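Fumarate lyase (Mesorhizobium sp., PDB 3C8T) belongs to the fumarate lyase family, mostly helical proteins built around a long central helical bundle and here assembled as a tetramer. Local coordinates at residues 124-129 with 338-343; 132-137 with 165-170. One frame throughout, in Å; residues are numbered along the deposited sequence.

Helix 104-140 serves both contacts, and they show how differently one long helix can be joined to its neighbours. Contact 1 links it to helix 315-344 through a glutamate, an arginine, a serine and a bridging water, in a partly buried setting. Contact 2, two turns further along and about 11 Å away between centres, joins it to helix 160-185 through leucine, alanine and tryptophan in the core, with no hydrogen bond across. Leu343, three residues after Glu340 on helix 315-344, packs its CD1 3.8 Å from CD2 of Leu134, which brings the segments of the two contacts together.

Contact 1 (124-129 with 338-343); sequences SRRIES and QAEFML
The carboxylate of Glu340 is met by Arg126 and Ser129 of the opposing helix, and it spans the gap because its chain is extended beyond CG (chi2 177°). Arg125, first in sequence, takes part through a water: its NH1 donates to water 1 over 2.7 Å, and the water in turn donates to OE1 of Glu340. The opposite charges are thus bridged and not in direct contact, with Arg125 NH1 and Glu340 OE1 4.7 Å apart. Arg126 makes the direct link: its NH1 gives a salt bridge to OE2 of Glu340 at 3.0 Å, with an N-H...O angle of 160°. The oxygen is met on its syn side and lies close to the guanidinium plane, although the guanidinium and carboxylate planes are turned 42° from each other. A bend at chi2 carries the arginine chain across the glutamate at about a right angle, and its CD also lies 3.2 Å from OE2 of Glu340. The rest of the guanidinium is held by Asp14, which forms a salt bridge with NH2, and by Ser333, which accepts from NE, so three separate partners fix its rotation.

Both helices belong to the long helical bundle that forms the body of fumarate lyase family proteins, and this polar cluster ties helix 104-140 to helix 315-344.

Ser129, one turn on from Arg125, points its CB toward the opposing helix, its CA 6.1 Å from that of Glu340. Its OG comes within 3.0 Å of OE1 of Glu340. A hydrogen bond joins the same hydroxyl to water 1, while CB of Ser129 packs against the glutamate CG at 3.5 Å.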
loop_
_atom_site.group_PDB
_atom_site.type_symbol
_atom_site.label_atom_id
_atom_site.label_comp_id
_atom_site.label_asym_id
_atom_site.label_seq_id
_atom_site.Cartn_x
_atom_site.Cartn_y
_atom_site.Cartn_z
ATOM N N SER A 124 9.983 22.541 -7.133
ATOM C CA SER A 124 11.189 23.155 -6.608
ATOM C C SER A 124 10.910 24.525 -5.963
ATOM O O SER A 124 11.410 24.835 -4.874
ATOM C CB SER A 124 12.228 23.259 -7.729
ATOM O OG SER A 124 13.352 23.992 -7.293
ATOM N N ARG A 125 10.103 25.336 -6.653
ATOM C CA ARG A 125 9.655 26.647 -6.208
ATOM C C ARG A 125 8.914 26.540 -4.845
ATOM O O ARG A 125 9.122 27.338 -3.941
ATOM C CB ARG A 125 8.688 27.140 -7.293
ATOM C CG ARG A 125 8.670 28.554 -7.588
ATOM C CD ARG A 125 7.315 29.123 -7.190
ATOM N NE ARG A 125 6.195 28.962 -8.126
ATOM C CZ ARG A 125 4.933 29.054 -7.699
ATOM N NH1 ARG A 125 4.712 29.294 -6.414
ATOM N NH2 ARG A 125 3.899 28.950 -8.519
ATOM N N ARG A 126 8.046 25.548 -4.696
ATOM C CA ARG A 126 7.308 25.388 -3.441
ATOM C C ARG A 126 8.219 24.878 -2.300
ATOM O O ARG A 126 8.096 25.306 -1.139
ATOM C CB ARG A 126 6.082 24.494 -3.626
ATOM C CG ARG A 126 5.181 24.878 -4.787
ATOM C CD ARG A 126 3.768 24.606 -4.364
ATOM N NE ARG A 126 2.768 24.938 -5.363
ATOM C CZ ARG A 126 2.192 26.132 -5.496
ATOM N NH1 ARG A 126 2.539 27.144 -4.723
ATOM N NH2 ARG A 126 1.296 26.312 -6.447
ATOM N N ILE A 127 9.140 24.000 -2.629
ATOM C CA ILE A 127 10.132 23.532 -1.654
ATOM C C ILE A 127 11.028 24.707 -1.181
ATOM O O ILE A 127 11.312 24.846 0.005
ATOM C CB ILE A 127 10.972 22.357 -2.224
ATOM C CG1 ILE A 127 10.137 21.054 -2.330
ATOM C CG2 ILE A 127 12.288 22.172 -1.403
ATOM C CD1 ILE A 127 10.993 19.792 -2.831
ATOM N N GLU A 128 11.440 25.586 -2.100
ATOM C CA GLU A 128 12.174 26.804 -1.719
ATOM C C GLU A 128 11.372 27.793 -0.828
ATOM O O GLU A 128 11.933 28.308 0.131
ATOM C CB GLU A 128 12.761 27.508 -2.955
ATOM C CG GLU A 128 13.717 26.587 -3.760
ATOM C CD GLU A 128 14.833 25.944 -2.886
ATOM O OE1 GLU A 128 14.791 24.727 -2.590
ATOM O OE2 GLU A 128 15.754 26.681 -2.480
ATOM N N SER A 129 10.091 28.052 -1.118
ATOM C CA SER A 129 9.265 28.810 -0.172
ATOM C C SER A 129 9.121 28.125 1.173
ATOM O O SER A 129 9.140 28.805 2.196
ATOM C CB SER A 129 7.851 29.091 -0.696
ATOM O OG SER A 129 7.912 29.609 -1.992
ATOM N N GLN A 338 -0.121 24.417 0.845
ATOM C CA GLN A 338 -0.738 24.525 2.183
ATOM C C GLN A 338 0.322 24.760 3.256
ATOM O O GLN A 338 0.128 25.593 4.128
ATOM C CB GLN A 338 -1.569 23.287 2.524
ATOM C CG GLN A 338 -2.861 23.172 1.741
ATOM C CD GLN A 338 -3.721 24.432 1.872
ATOM O OE1 GLN A 338 -3.900 24.949 2.961
ATOM N NE2 GLN A 338 -4.225 24.929 0.762
ATOM N N ALA A 339 1.457 24.060 3.151
ATOM C CA ALA A 339 2.599 24.261 4.084
ATOM C C ALA A 339 3.258 25.637 3.967
ATOM O O ALA A 339 3.547 26.250 4.998
ATOM C CB ALA A 339 3.616 23.177 3.944
ATOM N N GLU A 340 3.502 26.109 2.737
ATOM C CA GLU A 340 3.982 27.502 2.487
ATOM C C GLU A 340 3.103 28.539 3.240
ATOM O O GLU A 340 3.589 29.425 3.908
ATOM C CB GLU A 340 3.910 27.893 0.986
ATOM C CG GLU A 340 4.935 27.328 0.025
ATOM C CD GLU A 340 4.652 27.767 -1.424
ATOM O OE1 GLU A 340 4.975 28.931 -1.768
ATOM O OE2 GLU A 340 4.122 26.958 -2.226
ATOM N N PHE A 341 1.798 28.412 3.063
ATOM C CA PHE A 341 0.836 29.317 3.635
ATOM C C PHE A 341 0.812 29.242 5.160
ATOM O O PHE A 341 0.878 30.267 5.827
ATOM C CB PHE A 341 -0.545 28.981 3.076
ATOM C CG PHE A 341 -1.654 29.762 3.709
ATOM C CD1 PHE A 341 -1.881 31.094 3.333
ATOM C CD2 PHE A 341 -2.481 29.175 4.648
ATOM C CE1 PHE A 341 -2.907 31.840 3.927
ATOM C CE2 PHE A 341 -3.511 29.914 5.242
ATOM C CZ PHE A 341 -3.717 31.253 4.881
ATOM N N MET A 342 0.739 28.019 5.696
ATOM C CA MET A 342 0.621 27.786 7.117
ATOM C C MET A 342 1.872 28.228 7.862
ATOM O O MET A 342 1.769 28.907 8.885
ATOM C CB MET A 342 0.259 26.323 7.420
ATOM C CG MET A 342 0.424 25.868 8.911
ATOM S SD MET A 342 -0.028 24.139 9.123
ATOM C CE MET A 342 1.472 23.268 8.536
ATOM N N LEU A 343 3.030 27.840 7.351
ATOM C CA LEU A 343 4.322 28.122 7.976
ATOM C C LEU A 343 4.716 29.574 7.796
ATOM O O LEU A 343 5.389 30.161 8.667
ATOM C CB LEU A 343 5.426 27.217 7.390
ATOM C CG LEU A 343 5.298 25.738 7.748
ATOM C CD1 LEU A 343 6.194 24.860 6.838
ATOM C CD2 LEU A 343 5.581 25.505 9.266
HETATM O O HOH W 1 6.203 28.912 -4.144
#

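Contact 2 (132-137 with 165-170); sequences KALAAL and AVWLSA
Apolar contacts between side chains carry the meeting of Leu134 with Trp167 and Leu168. The two methyls of Leu134 divide the work. CD2 comes up to the rim of the indole, near the ring plane, at 3.6 Å from CE3 of Trp167, so the leucine abuts the edge of the ring; the two side chains cross at about a right angle. CD1 instead settles against the backbone of the opposing helix, 3.8 Å from CA of Leu168. Nearer the main chain, CB of Leu134 lies 3.9 Å from CB of Leu168.

Leu168 answers in kind. With CG anti to the backbone N (chi1 176°), its branches run along the side of helix 104-140: CD1 stands by CB of Leu134, while CD2 packs 3.9 Å from CA of Ala135 and 4.1 Å from its CB. The small alanine lets this methyl approach the main chain. Val439 and Leu440 of helix 432-440 also touch Leu168.

As for the backbones, the helices run nearly antiparallel, at 154°, with axes 8.9 Å apart, a spacing suited to interlocking apolar side chains. They are neighbours in the helical bundle of the fumarate lyase fold, connected in sequence through the small three-stranded sheet of residues 145-159.

Polar bonding stays off the interface. Trp167 NE1 is bonded to Asp251 on helix 229-255, and Ser169 OG donates to O of Val166 within its own helix, on a side where Ile222 of the second subunit packs. With polar groups engaged in this way, the join between the two segments rests on shape and the exclusion of water, and close fit takes the place of directional bonds.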
loop_
_atom_site.group_PDB
_atom_site.type_symbol
_atom_site.label_atom_id
_atom_site.label_comp_id
_atom_site.label_asym_id
_atom_site.label_seq_id
_atom_site.Cartn_x
_atom_site.Cartn_y
_atom_site.Cartn_z
ATOM N N LYS A 132 12.318 28.727 3.058
ATOM C CA LYS A 132 12.320 30.128 3.524
ATOM C C LYS A 132 11.469 30.374 4.773
ATOM O O LYS A 132 11.943 30.991 5.740
ATOM C CB LYS A 132 11.909 31.092 2.409
ATOM C CG LYS A 132 13.088 31.527 1.565
ATOM C CD LYS A 132 12.668 32.322 0.301
ATOM C CE LYS A 132 13.123 31.598 -1.002
ATOM N NZ LYS A 132 13.429 32.606 -2.098
ATOM N N ALA A 133 10.218 29.915 4.766
ATOM C CA ALA A 133 9.365 30.114 5.928
ATOM C C ALA A 133 9.868 29.340 7.158
ATOM O O ALA A 133 9.725 29.809 8.284
ATOM C CB ALA A 133 7.907 29.778 5.594
ATOM N N LEU A 134 10.531 28.197 6.941
ATOM C CA LEU A 134 11.095 27.435 8.042
ATOM C C LEU A 134 12.334 28.113 8.632
ATOM O O LEU A 134 12.490 28.184 9.896
ATOM C CB LEU A 134 11.399 25.981 7.652
ATOM C CG LEU A 134 10.169 25.093 7.461
ATOM C CD1 LEU A 134 10.532 23.727 6.808
ATOM C CD2 LEU A 134 9.455 24.910 8.797
ATOM N N ALA A 135 13.201 28.613 7.743
ATOM C CA ALA A 135 14.367 29.363 8.200
ATOM C C ALA A 135 13.950 30.615 9.032
ATOM O O ALA A 135 14.554 30.927 10.058
ATOM C CB ALA A 135 15.259 29.723 7.037
ATOM N N ALA A 136 12.896 31.301 8.631
ATOM C CA ALA A 136 12.423 32.447 9.417
ATOM C C ALA A 136 11.986 31.988 10.800
ATOM O O ALA A 136 12.361 32.596 11.801
ATOM C CB ALA A 136 11.290 33.209 8.693
ATOM N N LEU A 137 11.207 30.917 10.864
ATOM C CA LEU A 137 10.733 30.402 12.155
ATOM C C LEU A 137 11.904 29.957 13.019
ATOM O O LEU A 137 11.949 30.253 14.195
ATOM C CB LEU A 137 9.754 29.239 11.989
ATOM C CG LEU A 137 8.377 29.546 11.378
ATOM C CD1 LEU A 137 7.689 28.238 10.993
ATOM C CD2 LEU A 137 7.495 30.323 12.353
ATOM N N ALA A 165 14.128 23.994 12.908
ATOM C CA ALA A 165 15.389 23.664 12.228
ATOM C C ALA A 165 15.447 22.215 11.803
ATOM O O ALA A 165 16.058 21.898 10.760
ATOM C CB ALA A 165 16.588 23.992 13.089
ATOM N N VAL A 166 14.850 21.345 12.624
ATOM C CA VAL A 166 14.744 19.925 12.332
ATOM C C VAL A 166 13.858 19.718 11.069
ATOM O O VAL A 166 14.245 18.990 10.138
ATOM C CB VAL A 166 14.199 19.175 13.567
ATOM C CG1 VAL A 166 13.591 17.781 13.184
ATOM C CG2 VAL A 166 15.286 19.025 14.629
ATOM N N TRP A 167 12.686 20.352 11.057
ATOM C CA TRP A 167 11.784 20.320 9.909
ATOM C C TRP A 167 12.534 20.837 8.675
ATOM O O TRP A 167 12.502 20.231 7.620
ATOM C CB TRP A 167 10.587 21.244 10.159
ATOM C CG TRP A 167 9.664 20.876 11.310
ATOM C CD1 TRP A 167 9.508 19.640 11.903
ATOM C CD2 TRP A 167 8.699 21.731 11.916
ATOM N NE1 TRP A 167 8.533 19.706 12.893
ATOM C CE2 TRP A 167 8.021 20.979 12.909
ATOM C CE3 TRP A 167 8.354 23.078 11.744
ATOM C CZ2 TRP A 167 7.020 21.532 13.709
ATOM C CZ3 TRP A 167 7.374 23.631 12.556
ATOM C CH2 TRP A 167 6.719 22.850 13.533
ATOM N N LEU A 168 13.212 21.973 8.824
ATOM C CA LEU A 168 13.968 22.552 7.752
ATOM C C LEU A 168 15.039 21.599 7.153
ATOM O O LEU A 168 15.229 21.562 5.921
ATOM C CB LEU A 168 14.632 23.851 8.245
ATOM C CG LEU A 168 15.570 24.610 7.293
ATOM C CD1 LEU A 168 14.893 24.948 5.882
ATOM C CD2 LEU A 168 16.176 25.860 7.978
ATOM N N SER A 169 15.735 20.853 8.016
ATOM C CA SER A 169 16.850 20.030 7.589
ATOM C C SER A 169 16.478 18.973 6.557
ATOM O O SER A 169 17.251 18.718 5.619
ATOM C CB SER A 169 17.544 19.381 8.782
ATOM O OG SER A 169 16.742 18.341 9.303
ATOM N N ALA A 170 15.307 18.382 6.747
ATOM C CA ALA A 170 14.658 17.471 5.794
ATOM C C ALA A 170 14.447 18.099 4.408
ATOM O O ALA A 170 14.668 17.437 3.376
ATOM C CB ALA A 170 13.265 16.997 6.373
#